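Local coordinates for lipase-esterase related protein (Clostridium acetobutylicum, PDB 3E0X) that is of unknown function but probably acts as a hydrolase of the alpha/beta hydrolase fold, with an ortho-xylene molecule bound in its pocket, at residues 164-167 with 168-171; 75-78 with 79-82; 207-210 with 211-215. One frame throughout, in Å; residues are numbered along the deposited sequence. Where two conformers were deposited one is given.

Contact 1 (164-167 with 168-171); sequences DPDI and MIND
Ile167 turns CG1 away from its carbonyl carbon (chi1 -61°), leaving CG2 on the side of Asp171, whose CG lies anti to its carbonyl carbon (chi1 -70°); the two side chains run side by side in the same direction, and Ile167 CG2 lies 3.8 Å from Asp171 OD2. They stand one turn apart at the start of helix 165-177, whose N-cap is Asp164: its OD1 takes the N-H of Asp166 at 2.8 Å, the donor lying well above the carboxylate plane. Aspartate suits this place because its short side chain can turn back to the first N-H groups, and Pro165 suits the next because it has no N-H to satisfy. Regular helical bonds follow, from Ile169 N to Pro165 O and from Asp171 N to Ile167 O. Met168, a selenomethionine here, bends its chain at chi2 and chi3 and touches the bound ortho-xylene, as a flexible apolar side chain can. Asp171 is buried, yet its carboxylate is well supplied with donors: OD2 takes hydrogen bonds from His52 and from Gly26 N, and OD1 bonds with Tyr66 OH. Asn170 ND2, bonded also to Pro60 O, adds another at 3.0 Å from Asp171 OD1, which it meets on the anti side. One water bridges the first turn, giving a proton to Asp164 O at 2.6 Å and accepting from Met168 N.

Contact 2 (75-78 with 79-82); sequences TNSE and VTKH
Ser77 O lies at the tight centre of this turn, gripped by two backbone donors: Lys81 N at 2.9 Å, nearly along the C=O axis, and Thr80 N at 3.3 Å from well above the carbonyl plane. Beside it, in one of its two conformers, Ser77 OG, swung anti to its own backbone N (chi1 177°), accepts from Val79 N at 3.2 Å. There serine's short hydroxyl can reach an N-H two residues on. The turn follows helix 63-76 and leads to strand 86-91 of the alpha/beta hydrolase fold. On its packed side Val79 offers branched methyls to Tyr7, His9 and Ile45, while Thr80 packs against Phe73 and Ile45 with its hydroxyl bonded to Ile74 O. The other side is loose and watery. Glu78 and Lys81 run alongside one another, but OE2 of Glu78 and NZ of Lys81 stay 4.1 Å apart, beyond a salt bridge, and a water joins them. A second water ties Lys81 NZ to Asn76 O, a carbonyl near the helix end, a task for which the long lysine chain is suited. Lys81 CG lies 3.5 Å above the centre of the His82 ring, and His82 N reaches Glu78 O through another water.

Contact 3 (207-210 with 211-215); sequences SEII and KKEVE
The last turns of helix 204-213, the connection in the beta-alpha-beta unit between strands 191-196 and 217-222 of the alpha/beta hydrolase fold, bring Ile210 alongside Val214. The two side chains point the same way, and Ile210 CG2 meets Val214 CG2 at 4.1 Å. Val214 has chi1 178°, which places CG2 anti to its carbonyl carbon and turns that methyl back over the preceding turn, 3.3 Å from Ile210 O. Both residues also rest on Val191, so branched apolar side chains suit this buried side, where the helix lies against the sheet. Ser207, one turn earlier on the same side, is small enough to sit close to Ala193, Val195 and Leu219.

Around the helix, Ile209 and Glu213 form a second pair running side by side, with Ile209 CG2 4.2 Å from Glu213 CG. Here the glutamate, bent at chi2, contributes its CG methylene, and its side chain touches Leu184; Ile209 packs on Arg120 and Val181. The more exposed positions carry charged residues. Glu208 lays its side chain against Leu219 and Ile221, and Lys211 lays its own against Leu219, contacts for which their long chains are suited. Lys212 is exposed, with its CB 3.4 Å from Glu208 O.

Regular helical bonds continue to the end, among them Lys212 N to Glu208 O. Val214 is the first residue to leave helical backbone angles (psi 128°), and beyond it Ser217 OG shares its single hydroxyl proton between the carbonyl oxygens of Lys211 and Val214. The final turn closes on Ile210 O, which accepts from Val214 N at 3.0 Å in a nearly straight bond and from Glu213 N at 3.3 Å in a weak, bent one.

Overall arrangement
The contacts follow one another along the chain in the order 75-82, 164-171, 207-215, and they form a wide triangle, with each pair of centres about 29 Å apart and no two touching. Contact 2 closes helix 63-76 ahead of strand 86-91, and contact 3 closes helix 204-213 ahead of the edge strand 217-222, one of the two outermost, so both are helix exits serving the same mixed sheet. Contact 1 instead begins a helix, 165-177, in the stretch between strands 109-115 and 191-196. It alone touches the bound ortho-xylene, which places it at the ligand pocket, whereas the other two belong to the framework of the fold.

Contact 1 (164-167 with 168-171)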
loop_
_atom_site.group_PDB
_atom_site.type_symbol
_atom_site.label_atom_id
_atom_site.label_comp_id
_atom_site.label_asym_id
_atom_site.label_seq_id
_atom_site.Cartn_x
_atom_site.Cartn_y
_atom_site.Cartn_z
ATOM N N ASP A 164 1.032 -11.182 15.337
ATOM C CA ASP A 164 1.127 -10.371 16.556
ATOM C C ASP A 164 0.240 -9.135 16.415
ATOM O O ASP A 164 0.520 -8.310 15.544
ATOM C CB ASP A 164 2.580 -9.948 16.825
ATOM C CG ASP A 164 2.735 -9.074 18.089
ATOM O OD1 ASP A 164 1.739 -8.711 18.769
ATOM O OD2 ASP A 164 3.887 -8.750 18.402
ATOM N N PRO A 165 -0.826 -8.988 17.259
ATOM C CA PRO A 165 -1.673 -7.820 17.079
ATOM C C PRO A 165 -0.986 -6.484 17.336
ATOM O O PRO A 165 -1.524 -5.466 16.935
ATOM C CB PRO A 165 -2.806 -8.017 18.104
ATOM C CG PRO A 165 -2.290 -8.964 19.075
ATOM C CD PRO A 165 -1.338 -9.861 18.346
ATOM N N ASP A 166 0.201 -6.491 17.954
ATOM C CA ASP A 166 0.902 -5.220 18.194
ATOM C C ASP A 166 1.311 -4.568 16.890
ATOM O O ASP A 166 1.466 -3.344 16.840
ATOM C CB ASP A 166 2.109 -5.380 19.128
ATOM C CG ASP A 166 1.686 -5.496 20.589
ATOM O OD1 ASP A 166 0.642 -4.925 20.964
ATOM O OD2 ASP A 166 2.401 -6.181 21.350
ATOM N N ILE A 167 1.491 -5.363 15.846
ATOM C CA ILE A 167 1.881 -4.781 14.565
ATOM C C ILE A 167 0.715 -3.997 13.936
ATOM O O ILE A 167 0.883 -2.834 13.523
ATOM C CB ILE A 167 2.434 -5.835 13.595
ATOM C CG1 ILE A 167 3.688 -6.485 14.208
ATOM C CG2 ILE A 167 2.736 -5.207 12.199
ATOM C CD1 ILE A 167 4.203 -7.636 13.414
HETATM N N MSE A 168 -0.464 -4.617 13.841
HETATM C CA MSE A 168 -1.655 -3.890 13.343
HETATM C C MSE A 168 -1.929 -2.617 14.181
HETATM O O MSE A 168 -2.269 -1.544 13.651
HETATM C CB MSE A 168 -2.866 -4.826 13.332
HETATM C CG MSE A 168 -4.119 -4.152 12.817
HETATM SE SE MSE A 168 -4.016 -3.718 10.901
HETATM C CE MSE A 168 -4.535 -5.490 10.245
ATOM N N ILE A 169 -1.802 -2.734 15.496
ATOM C CA ILE A 169 -2.027 -1.579 16.353
ATOM C C ILE A 169 -1.030 -0.437 16.029
ATOM O O ILE A 169 -1.423 0.719 15.830
ATOM C CB ILE A 169 -1.991 -2.000 17.853
ATOM C CG1 ILE A 169 -3.216 -2.871 18.168
ATOM C CG2 ILE A 169 -1.945 -0.780 18.776
ATOM C CD1 ILE A 169 -3.137 -3.590 19.491
ATOM N N ASN A 170 0.254 -0.779 15.919
ATOM C CA ASN A 170 1.283 0.189 15.545
ATOM C C ASN A 170 0.933 0.879 14.242
ATOM O O ASN A 170 1.022 2.104 14.120
ATOM C CB ASN A 170 2.592 -0.550 15.364
ATOM C CG ASN A 170 3.741 0.370 14.932
ATOM O OD1 ASN A 170 4.401 0.985 15.761
ATOM N ND2 ASN A 170 3.968 0.462 13.619
ATOM N N ASP A 171 0.555 0.077 13.258
ATOM C CA ASP A 171 0.326 0.602 11.922
ATOM C C ASP A 171 -0.931 1.468 11.854
ATOM O O ASP A 171 -0.933 2.489 11.156
ATOM C CB ASP A 171 0.259 -0.537 10.914
ATOM C CG ASP A 171 1.609 -1.208 10.683
ATOM O OD1 ASP A 171 2.652 -0.657 11.113
ATOM O OD2 ASP A 171 1.621 -2.286 10.033
HETATM O O HOH W 1 -0.876 -7.372 13.561
#

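Contact 2 (75-78 with 79-82)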
loop_
_atom_site.group_PDB
_atom_site.type_symbol
_atom_site.label_atom_id
_atom_site.label_comp_id
_atom_site.label_asym_id
_atom_site.label_seq_id
_atom_site.Cartn_x
_atom_site.Cartn_y
_atom_site.Cartn_z
ATOM N N THR A 75 16.878 3.485 -3.488
ATOM C CA THR A 75 18.129 4.100 -3.876
ATOM C C THR A 75 19.281 3.114 -3.825
ATOM O O THR A 75 20.189 3.168 -4.673
ATOM C CB THR A 75 18.380 5.312 -2.964
ATOM O OG1 THR A 75 17.352 6.268 -3.208
ATOM C CG2 THR A 75 19.740 5.974 -3.255
ATOM N N ASN A 76 19.225 2.174 -2.877
ATOM C CA ASN A 76 20.404 1.375 -2.535
ATOM C C ASN A 76 20.349 -0.120 -2.809
ATOM O O ASN A 76 21.398 -0.741 -2.906
ATOM C CB ASN A 76 20.828 1.639 -1.085
ATOM C CG ASN A 76 21.247 3.069 -0.869
ATOM O OD1 ASN A 76 22.207 3.559 -1.493
ATOM N ND2 ASN A 76 20.524 3.764 -0.006
ATOM N N SER A 77 19.163 -0.712 -2.959
ATOM C CA SER A 77 19.068 -2.145 -3.247
ATOM C C SER A 77 19.622 -2.445 -4.628
ATOM O O SER A 77 19.419 -1.664 -5.588
ATOM C CB SER A 77 17.621 -2.630 -3.185
ATOM O OG SER A 77 17.526 -4.003 -3.541
ATOM N N GLU A 78 20.294 -3.574 -4.754
ATOM C CA GLU A 78 20.791 -3.960 -6.064
ATOM C C GLU A 78 19.664 -4.185 -7.074
ATOM O O GLU A 78 19.889 -4.048 -8.288
ATOM C CB GLU A 78 21.697 -5.182 -5.957
ATOM C CG GLU A 78 23.058 -4.874 -5.330
ATOM C CD GLU A 78 23.978 -4.013 -6.195
ATOM O OE1 GLU A 78 23.813 -3.982 -7.429
ATOM O OE2 GLU A 78 24.895 -3.388 -5.612
ATOM N N VAL A 79 18.462 -4.503 -6.589
ATOM C CA VAL A 79 17.345 -4.819 -7.464
ATOM C C VAL A 79 16.599 -3.592 -8.012
ATOM O O VAL A 79 15.837 -3.702 -8.985
ATOM C CB VAL A 79 16.399 -5.856 -6.780
ATOM C CG1 VAL A 79 15.458 -5.191 -5.773
ATOM C CG2 VAL A 79 15.672 -6.670 -7.790
ATOM N N THR A 80 16.820 -2.421 -7.417
ATOM C CA THR A 80 16.178 -1.191 -7.917
ATOM C C THR A 80 17.137 -0.077 -8.288
ATOM O O THR A 80 16.743 0.806 -9.053
ATOM C CB THR A 80 15.214 -0.590 -6.872
ATOM O OG1 THR A 80 15.922 -0.389 -5.656
ATOM C CG2 THR A 80 14.029 -1.500 -6.635
ATOM N N LYS A 81 18.365 -0.096 -7.760
ATOM C CA LYS A 81 19.230 1.091 -7.870
ATOM C C LYS A 81 19.561 1.448 -9.317
ATOM O O LYS A 81 19.768 2.629 -9.610
ATOM C CB LYS A 81 20.499 0.963 -7.024
ATOM C CG LYS A 81 21.484 -0.043 -7.570
ATOM C CD LYS A 81 22.730 -0.300 -6.686
ATOM C CE LYS A 81 23.649 0.908 -6.636
ATOM N NZ LYS A 81 24.725 0.704 -5.637
ATOM N N HIS A 82 19.533 0.454 -10.207
ATOM C CA HIS A 82 19.811 0.675 -11.640
ATOM C C HIS A 82 18.585 0.725 -12.550
ATOM O O HIS A 82 18.726 0.927 -13.771
ATOM C CB HIS A 82 20.793 -0.378 -12.160
ATOM C CG HIS A 82 22.076 -0.418 -11.389
ATOM N ND1 HIS A 82 22.888 0.687 -11.249
ATOM C CD2 HIS A 82 22.666 -1.412 -10.687
ATOM C CE1 HIS A 82 23.938 0.368 -10.514
ATOM N NE2 HIS A 82 23.826 -0.900 -10.156
HETATM O O HOH W 2 19.574 4.482 -7.342
HETATM O O HOH W 3 24.003 -0.154 -3.114
HETATM O O HOH W 4 18.765 -2.262 -10.301
HETATM O O HOH W 5 26.450 -1.549 -6.647
#

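Contact 3 (207-210 with 211-215)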
loop_
_atom_site.group_PDB
_atom_site.type_symbol
_atom_site.label_atom_id
_atom_site.label_comp_id
_atom_site.label_asym_id
_atom_site.label_seq_id
_atom_site.Cartn_x
_atom_site.Cartn_y
_atom_site.Cartn_z
ATOM N N SER A 207 -9.317 9.051 -1.517
ATOM C CA SER A 207 -8.787 8.921 -2.873
ATOM C C SER A 207 -9.187 10.115 -3.739
ATOM O O SER A 207 -8.420 10.546 -4.624
ATOM C CB SER A 207 -9.233 7.599 -3.478
ATOM O OG SER A 207 -8.434 6.522 -2.975
ATOM N N GLU A 208 -10.374 10.662 -3.474
ATOM C CA GLU A 208 -10.797 11.881 -4.190
ATOM C C GLU A 208 -9.870 13.064 -3.854
ATOM O O GLU A 208 -9.597 13.918 -4.704
ATOM C CB GLU A 208 -12.263 12.223 -3.886
ATOM C CG GLU A 208 -13.251 11.236 -4.499
ATOM C CD GLU A 208 -13.632 11.522 -5.960
ATOM O OE1 GLU A 208 -12.963 12.354 -6.620
ATOM O OE2 GLU A 208 -14.606 10.903 -6.463
ATOM N N ILE A 209 -9.408 13.142 -2.613
ATOM C CA ILE A 209 -8.471 14.197 -2.241
ATOM C C ILE A 209 -7.146 14.028 -3.004
ATOM O O ILE A 209 -6.576 15.001 -3.498
ATOM C CB ILE A 209 -8.249 14.248 -0.697
ATOM C CG1 ILE A 209 -9.503 14.816 0.002
ATOM C CG2 ILE A 209 -7.025 15.055 -0.364
ATOM C CD1 ILE A 209 -9.485 14.584 1.460
ATOM N N ILE A 210 -6.665 12.791 -3.139
ATOM C CA ILE A 210 -5.428 12.581 -3.911
ATOM C C ILE A 210 -5.608 13.097 -5.356
ATOM O O ILE A 210 -4.751 13.830 -5.895
ATOM C CB ILE A 210 -5.019 11.084 -3.914
ATOM C CG1 ILE A 210 -4.629 10.657 -2.507
ATOM C CG2 ILE A 210 -3.870 10.819 -4.949
ATOM C CD1 ILE A 210 -4.551 9.139 -2.341
ATOM N N LYS A 211 -6.734 12.732 -5.968
ATOM C CA LYS A 211 -7.019 13.163 -7.344
ATOM C C LYS A 211 -7.082 14.686 -7.409
ATOM O O LYS A 211 -6.537 15.297 -8.334
ATOM C CB LYS A 211 -8.322 12.551 -7.846
ATOM C CG LYS A 211 -8.794 13.100 -9.195
ATOM C CD LYS A 211 -8.181 12.329 -10.341
ATOM C CE LYS A 211 -8.581 12.925 -11.684
ATOM N NZ LYS A 211 -7.777 14.158 -11.947
ATOM N N LYS A 212 -7.724 15.310 -6.425
ATOM C CA LYS A 212 -7.879 16.770 -6.446
ATOM C C LYS A 212 -6.541 17.495 -6.337
ATOM O O LYS A 212 -6.329 18.520 -7.005
ATOM C CB LYS A 212 -8.780 17.206 -5.290
ATOM C CG LYS A 212 -9.014 18.701 -5.238
ATOM C CD LYS A 212 -9.944 19.096 -4.106
ATOM C CE LYS A 212 -9.348 18.764 -2.736
ATOM N NZ LYS A 212 -10.125 19.391 -1.617
ATOM N N GLU A 213 -5.674 17.016 -5.438
ATOM C CA GLU A 213 -4.478 17.750 -5.063
ATOM C C GLU A 213 -3.275 17.512 -5.955
ATOM O O GLU A 213 -2.488 18.424 -6.154
ATOM C CB GLU A 213 -4.083 17.417 -3.626
ATOM C CG GLU A 213 -5.027 17.987 -2.597
ATOM C CD GLU A 213 -5.080 19.508 -2.652
ATOM O OE1 GLU A 213 -4.022 20.190 -2.575
ATOM O OE2 GLU A 213 -6.198 20.007 -2.811
ATOM N N VAL A 214 -3.118 16.300 -6.481
ATOM C CA VAL A 214 -1.978 15.985 -7.355
ATOM C C VAL A 214 -2.298 16.489 -8.766
ATOM O O VAL A 214 -3.349 16.176 -9.315
ATOM C CB VAL A 214 -1.690 14.460 -7.365
ATOM C CG1 VAL A 214 -0.524 14.143 -8.337
ATOM C CG2 VAL A 214 -1.406 13.952 -5.930
ATOM N N GLU A 215 -1.379 17.265 -9.346
ATOM C CA GLU A 215 -1.628 17.913 -10.632
ATOM C C GLU A 215 -1.876 16.912 -11.757
ATOM O O GLU A 215 -2.812 17.088 -12.545
ATOM C CB GLU A 215 -0.476 18.860 -10.993
ATOM C CG GLU A 215 -0.649 19.614 -12.328
ATOM C CD GLU A 215 -1.856 20.565 -12.334
ATOM O OE1 GLU A 215 -2.209 21.104 -11.255
ATOM O OE2 GLU A 215 -2.454 20.780 -13.420
#